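Local atomic coordinates of epoxide hydrolase (Aspergillus niger, PDB entry 3G0I), a protein that probably catalyses the hydrolysis of epoxides to vicinal diols. Residues Ile191-Gly196 against Leu211-Met216; Pro344-Pro349 against Gly370-Ala375. All blocks are in the same frame, centred on the assembly; numbering follows the deposited sequence.

Contact 1 (Ile191-Gly196 against Leu211-Met216); sequences IGSFVG and LNLCAM. With VPR (2-propylpentanamide), chain C.
Ser193 and Leu211 bring the two backbones closest, with 5.9 Å from Ser193 CA to Leu211 CA, where the first turns of helix 191-202 pass the end of strand 206-211 and the irregular chain after it. The helix follows Asp190, the predicted nucleophile, in what is consistent with a nucleophile elbow (Gly188, Asp190, Gly192). No direct hydrogen bond joins the two segments. Leu211 lays its CD2 methyl against the helix backbone, 3.7 Å from Ser193 CA. Leu213 approaches the same serine through CB and CD2, and its CD2 is 3.6 Å from Ser193 OG. The serine hydroxyl lies between its own backbone N and carbonyl carbon (chi1 67°). There it hydrogen-bonds to Asp190 O. A water donates to Ser193 OG at 2.7 Å and bridges, by weak bonds, to Leu213 O and Ala215 N. Leu213 CD2 also sits at the edge of the Phe194 ring, 4.3 Å from Phe194 CE1. Ala215 CB meets Phe194 CZ obliquely. Ile191 CG1 lies 3.4 Å from C5 of the bound 2-propylpentanamide, and Leu213 CD1 touches its C5A. Aliphatic carbons and an aromatic ring thus meet the propyl arms, while one hydroxyl and one water provide the polar link between the segments.

Contact 2 (Pro344-Pro349 against Gly370-Ala375); sequences PKDLCP and GGHFAA. With VPR (2-propylpentanamide), chain C.
His372 and Asp346 both carry CG anti to their backbone N (chi1 167° in His372), which turns ring and carboxylate toward each other across two loops of the alpha/beta hydrolase fold. The loop 344-349 follows strand 337-342, and the turn 370-373 leads into helix 374-377. The result is a His-carboxylate hydrogen bond, His372 ND1 to Asp346 OD1 at 2.7 Å. The oxygen lies almost in the imidazole plane, at the ring edge. ND1 reaches OD1 on the syn side, 31° out of the carboxylate plane. Ring and carboxylate planes are turned 78° apart. Leu347 N donates to the same OD1 at 2.7 Å, from the anti side and the opposite face. Two donors therefore grip one oxygen and should limit rotation of the carboxylate. This arrangement is consistent with the acid-histidine pair of epoxide hydrolases of this fold, and His372 is a predicted active-site residue. Trp282 packs edge-to-face with the imidazole. Further from the pocket, Lys345 N donates to Gly370 O at 3.1 Å and ties the loops together by their backbones. Lys345 NZ forms a salt bridge with Asp284. On the pocket side, the Leu347 side chain runs at a slant to the imidazole, with Leu347 CD1 3.9 Å from His372 ND1.

How the contacts relate
Contacts 1 and 2 adjoin the same ligand pocket, with centres 12 Å apart. They follow each other along the chain and meet through 211-216: Asn212 O packs 3.2 Å from Asp346 OD2, and Asn212 OD1 lies 3.6 Å from Ala374 CB. The C5A end of 2-propylpentanamide touches both contacts, 3.7 Å from Leu213 CD2 and 3.8 Å from His372 CE1. Its C5 end is turned toward Ile191 and Phe194 of contact 1. The predicted nucleophile Asp190 immediately precedes 191-196. The side chain of His372 is about 3 Å from that of Asp190 at their nearest atoms. Asp190 and Tyr312, a predicted proton donor, also hydrogen-bond to the ligand.

Contact 1 (Ile191-Gly196 against Leu211-Met216)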
loop_
_atom_site.group_PDB
_atom_site.type_symbol
_atom_site.label_atom_id
_atom_site.label_comp_id
_atom_site.label_asym_id
_atom_site.label_seq_id
_atom_site.Cartn_x
_atom_site.Cartn_y
_atom_site.Cartn_z
ATOM N N ILE A 191 5.022 -15.900 -8.640
ATOM C CA ILE A 191 4.772 -16.792 -7.498
ATOM C C ILE A 191 4.890 -18.277 -7.898
ATOM O O ILE A 191 5.357 -19.107 -7.109
ATOM C CB ILE A 191 3.405 -16.510 -6.820
ATOM C CG1 ILE A 191 3.375 -15.059 -6.300
ATOM C CG2 ILE A 191 3.147 -17.516 -5.680
ATOM C CD1 ILE A 191 2.004 -14.550 -5.885
ATOM N N GLY A 192 4.484 -18.591 -9.125
ATOM C CA GLY A 192 4.633 -19.930 -9.690
ATOM C C GLY A 192 6.068 -20.437 -9.764
ATOM O O GLY A 192 6.282 -21.638 -9.844
ATOM N N SER A 193 7.050 -19.532 -9.730
ATOM C CA SER A 193 8.464 -19.924 -9.714
ATOM C C SER A 193 8.901 -20.317 -8.307
ATOM O O SER A 193 9.731 -21.196 -8.147
ATOM C CB SER A 193 9.376 -18.827 -10.283
ATOM O OG SER A 193 9.398 -17.678 -9.448
ATOM N N PHE A 194 8.334 -19.662 -7.298
ATOM C CA PHE A 194 8.536 -20.050 -5.902
ATOM C C PHE A 194 7.943 -21.439 -5.662
ATOM O O PHE A 194 8.589 -22.299 -5.057
ATOM C CB PHE A 194 7.906 -19.033 -4.938
ATOM C CG PHE A 194 8.674 -17.734 -4.814
ATOM C CD1 PHE A 194 8.642 -16.783 -5.831
ATOM C CD2 PHE A 194 9.412 -17.453 -3.658
ATOM C CE1 PHE A 194 9.342 -15.575 -5.724
ATOM C CE2 PHE A 194 10.112 -16.239 -3.529
ATOM C CZ PHE A 194 10.076 -15.300 -4.560
ATOM N N VAL A 195 6.722 -21.643 -6.161
ATOM C CA VAL A 195 6.007 -22.920 -6.063
ATOM C C VAL A 195 6.718 -24.003 -6.872
ATOM O O VAL A 195 6.867 -25.129 -6.399
ATOM C CB VAL A 195 4.523 -22.795 -6.522
ATOM C CG1 VAL A 195 3.840 -24.158 -6.581
ATOM C CG2 VAL A 195 3.742 -21.831 -5.611
ATOM N N GLY A 196 7.159 -23.656 -8.081
ATOM C CA GLY A 196 7.902 -24.585 -8.948
ATOM C C GLY A 196 9.217 -25.045 -8.338
ATOM O O GLY A 196 9.568 -26.232 -8.415
ATOM N N LEU A 211 12.069 -22.168 -15.143
ATOM C CA LEU A 211 11.624 -20.909 -14.557
ATOM C C LEU A 211 11.930 -19.712 -15.455
ATOM O O LEU A 211 12.903 -19.713 -16.214
ATOM C CB LEU A 211 12.262 -20.683 -13.178
ATOM C CG LEU A 211 12.116 -21.769 -12.091
ATOM C CD1 LEU A 211 12.819 -21.339 -10.814
ATOM C CD2 LEU A 211 10.641 -22.107 -11.813
ATOM N N ASN A 212 11.097 -18.683 -15.354
ATOM C CA ASN A 212 11.428 -17.393 -15.934
ATOM C C ASN A 212 11.516 -16.291 -14.862
ATOM O O ASN A 212 11.433 -15.100 -15.169
ATOM C CB ASN A 212 10.478 -17.033 -17.091
ATOM C CG ASN A 212 9.041 -16.831 -16.634
ATOM O OD1 ASN A 212 8.568 -15.690 -16.515
ATOM N ND2 ASN A 212 8.338 -17.927 -16.387
ATOM N N LEU A 213 11.701 -16.706 -13.609
ATOM C CA LEU A 213 12.009 -15.790 -12.503
ATOM C C LEU A 213 12.908 -16.493 -11.484
ATOM O O LEU A 213 12.629 -17.621 -11.096
ATOM C CB LEU A 213 10.735 -15.291 -11.794
ATOM C CG LEU A 213 10.944 -14.337 -10.599
ATOM C CD1 LEU A 213 11.512 -12.989 -11.054
ATOM C CD2 LEU A 213 9.655 -14.128 -9.809
ATOM N N CYS A 214 13.982 -15.827 -11.065
ATOM C CA CYS A 214 14.837 -16.356 -10.002
ATOM C C CYS A 214 15.206 -15.238 -9.042
ATOM O O CYS A 214 16.331 -14.749 -9.060
ATOM C CB CYS A 214 16.099 -17.017 -10.576
ATOM S SG CYS A 214 17.079 -17.949 -9.346
ATOM N N ALA A 215 14.250 -14.837 -8.207
ATOM C CA ALA A 215 14.446 -13.730 -7.270
ATOM C C ALA A 215 15.448 -14.127 -6.183
ATOM O O ALA A 215 15.182 -15.045 -5.413
ATOM C CB ALA A 215 13.107 -13.311 -6.656
ATOM N N MET A 216 16.597 -13.451 -6.139
ATOM C CA MET A 216 17.677 -13.837 -5.213
ATOM C C MET A 216 18.656 -12.732 -4.832
ATOM O O MET A 216 18.820 -11.752 -5.554
ATOM C CB MET A 216 18.467 -15.034 -5.768
ATOM C CG MET A 216 19.251 -14.743 -7.044
ATOM S SD MET A 216 20.124 -16.190 -7.647
ATOM C CE MET A 216 21.285 -16.456 -6.301
HETATM C C5 VPR C . 6.362 -13.508 -5.689
HETATM C C4 VPR C . 6.481 -12.013 -5.572
HETATM C C3 VPR C . 7.002 -11.528 -6.914
HETATM C C2 VPR C . 6.520 -10.123 -7.274
HETATM C C3A VPR C . 7.102 -9.643 -8.601
HETATM C C4A VPR C . 8.624 -9.749 -8.630
HETATM C C5A VPR C . 9.030 -10.437 -9.909
HETATM C C1 VPR C . 5.019 -10.049 -7.313
HETATM N N VPR C . 4.362 -10.710 -8.157
HETATM O O VPR C . 4.410 -9.277 -6.435
HETATM O O HOH W 1 11.761 -17.191 -8.133
#

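Contact 2 (Pro344-Pro349 against Gly370-Ala375)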
loop_
_atom_site.group_PDB
_atom_site.type_symbol
_atom_site.label_atom_id
_atom_site.label_comp_id
_atom_site.label_asym_id
_atom_site.label_seq_id
_atom_site.Cartn_x
_atom_site.Cartn_y
_atom_site.Cartn_z
ATOM N N PRO A 344 14.735 -9.531 -20.098
ATOM C CA PRO A 344 15.461 -8.444 -19.413
ATOM C C PRO A 344 14.607 -7.462 -18.601
ATOM O O PRO A 344 15.120 -6.850 -17.658
ATOM C CB PRO A 344 16.140 -7.695 -20.573
ATOM C CG PRO A 344 15.278 -7.984 -21.759
ATOM C CD PRO A 344 14.825 -9.401 -21.567
ATOM N N LYS A 345 13.337 -7.302 -18.966
ATOM C CA LYS A 345 12.468 -6.329 -18.287
ATOM C C LYS A 345 11.592 -6.929 -17.183
ATOM O O LYS A 345 10.789 -6.227 -16.560
ATOM C CB LYS A 345 11.674 -5.485 -19.300
ATOM C CG LYS A 345 12.613 -4.659 -20.189
ATOM C CD LYS A 345 11.931 -3.454 -20.810
ATOM C CE LYS A 345 12.942 -2.660 -21.647
ATOM N NZ LYS A 345 12.281 -1.703 -22.576
ATOM N N ASP A 346 11.780 -8.218 -16.909
ATOM C CA ASP A 346 11.263 -8.775 -15.674
ATOM C C ASP A 346 12.005 -8.052 -14.542
ATOM O O ASP A 346 13.025 -7.381 -14.784
ATOM C CB ASP A 346 11.441 -10.298 -15.605
ATOM C CG ASP A 346 10.425 -10.972 -14.669
ATOM O OD1 ASP A 346 9.803 -10.274 -13.843
ATOM O OD2 ASP A 346 10.225 -12.196 -14.772
ATOM N N LEU A 347 11.499 -8.174 -13.320
ATOM C CA LEU A 347 11.868 -7.237 -12.251
ATOM C C LEU A 347 13.134 -7.559 -11.469
ATOM O O LEU A 347 13.696 -6.673 -10.814
ATOM C CB LEU A 347 10.690 -7.049 -11.297
ATOM C CG LEU A 347 9.532 -6.507 -12.133
ATOM C CD1 LEU A 347 8.231 -7.138 -11.704
ATOM C CD2 LEU A 347 9.512 -4.983 -12.097
ATOM N N CYS A 348 13.583 -8.812 -11.548
ATOM C CA CYS A 348 14.758 -9.267 -10.808
ATOM C C CYS A 348 15.786 -9.903 -11.755
ATOM O O CYS A 348 16.080 -11.100 -11.640
ATOM C CB CYS A 348 14.333 -10.253 -9.710
ATOM S SG CYS A 348 13.186 -9.506 -8.533
ATOM N N PRO A 349 16.349 -9.097 -12.683
ATOM C CA PRO A 349 17.244 -9.658 -13.695
ATOM C C PRO A 349 18.616 -9.997 -13.108
ATOM O O PRO A 349 19.543 -9.193 -13.184
ATOM C CB PRO A 349 17.351 -8.548 -14.752
ATOM C CG PRO A 349 16.877 -7.296 -14.100
ATOM C CD PRO A 349 16.225 -7.631 -12.789
ATOM N N GLY A 370 11.147 -8.413 -23.910
ATOM C CA GLY A 370 10.144 -9.039 -23.058
ATOM C C GLY A 370 10.331 -8.668 -21.597
ATOM O O GLY A 370 11.463 -8.564 -21.110
ATOM N N GLY A 371 9.209 -8.478 -20.903
ATOM C CA GLY A 371 9.221 -8.156 -19.484
ATOM C C GLY A 371 8.711 -9.290 -18.612
ATOM O O GLY A 371 8.952 -10.469 -18.897
ATOM N N HIS A 372 7.982 -8.922 -17.565
ATOM C CA HIS A 372 7.625 -9.850 -16.491
ATOM C C HIS A 372 6.588 -10.904 -16.903
ATOM O O HIS A 372 6.674 -12.075 -16.495
ATOM C CB HIS A 372 7.167 -9.060 -15.258
ATOM C CG HIS A 372 6.485 -9.899 -14.225
ATOM N ND1 HIS A 372 7.174 -10.569 -13.237
ATOM C CD2 HIS A 372 5.175 -10.198 -14.043
ATOM C CE1 HIS A 372 6.314 -11.232 -12.482
ATOM N NE2 HIS A 372 5.096 -11.027 -12.954
ATOM N N PHE A 373 5.618 -10.499 -17.715
ATOM C CA PHE A 373 4.550 -11.398 -18.112
ATOM C C PHE A 373 4.963 -12.166 -19.350
ATOM O O PHE A 373 4.378 -11.994 -20.415
ATOM C CB PHE A 373 3.252 -10.624 -18.352
ATOM C CG PHE A 373 2.704 -9.951 -17.119
ATOM C CD1 PHE A 373 2.973 -8.602 -16.870
ATOM C CD2 PHE A 373 1.900 -10.661 -16.220
ATOM C CE1 PHE A 373 2.470 -7.972 -15.741
ATOM C CE2 PHE A 373 1.400 -10.048 -15.075
ATOM C CZ PHE A 373 1.673 -8.694 -14.833
ATOM N N ALA A 374 5.964 -13.030 -19.198
ATOM C CA ALA A 374 6.617 -13.684 -20.348
ATOM C C ALA A 374 5.624 -14.384 -21.264
ATOM O O ALA A 374 5.666 -14.198 -22.482
ATOM C CB ALA A 374 7.698 -14.668 -19.879
ATOM N N ALA A 375 4.728 -15.178 -20.669
ATOM C CA ALA A 375 3.737 -15.939 -21.438
ATOM C C ALA A 375 2.801 -15.038 -22.254
ATOM O O ALA A 375 2.421 -15.394 -23.364
ATOM C CB ALA A 375 2.950 -16.897 -20.531
HETATM C C5 VPR C . 6.362 -13.508 -5.689
HETATM C C4 VPR C . 6.481 -12.013 -5.572
HETATM C C3 VPR C . 7.002 -11.528 -6.914
HETATM C C2 VPR C . 6.520 -10.123 -7.274
HETATM C C3A VPR C . 7.102 -9.643 -8.601
HETATM C C4A VPR C . 8.624 -9.749 -8.630
HETATM C C5A VPR C . 9.030 -10.437 -9.909
HETATM C C1 VPR C . 5.019 -10.049 -7.313
HETATM N N VPR C . 4.362 -10.710 -8.157
HETATM O O VPR C . 4.410 -9.277 -6.435
#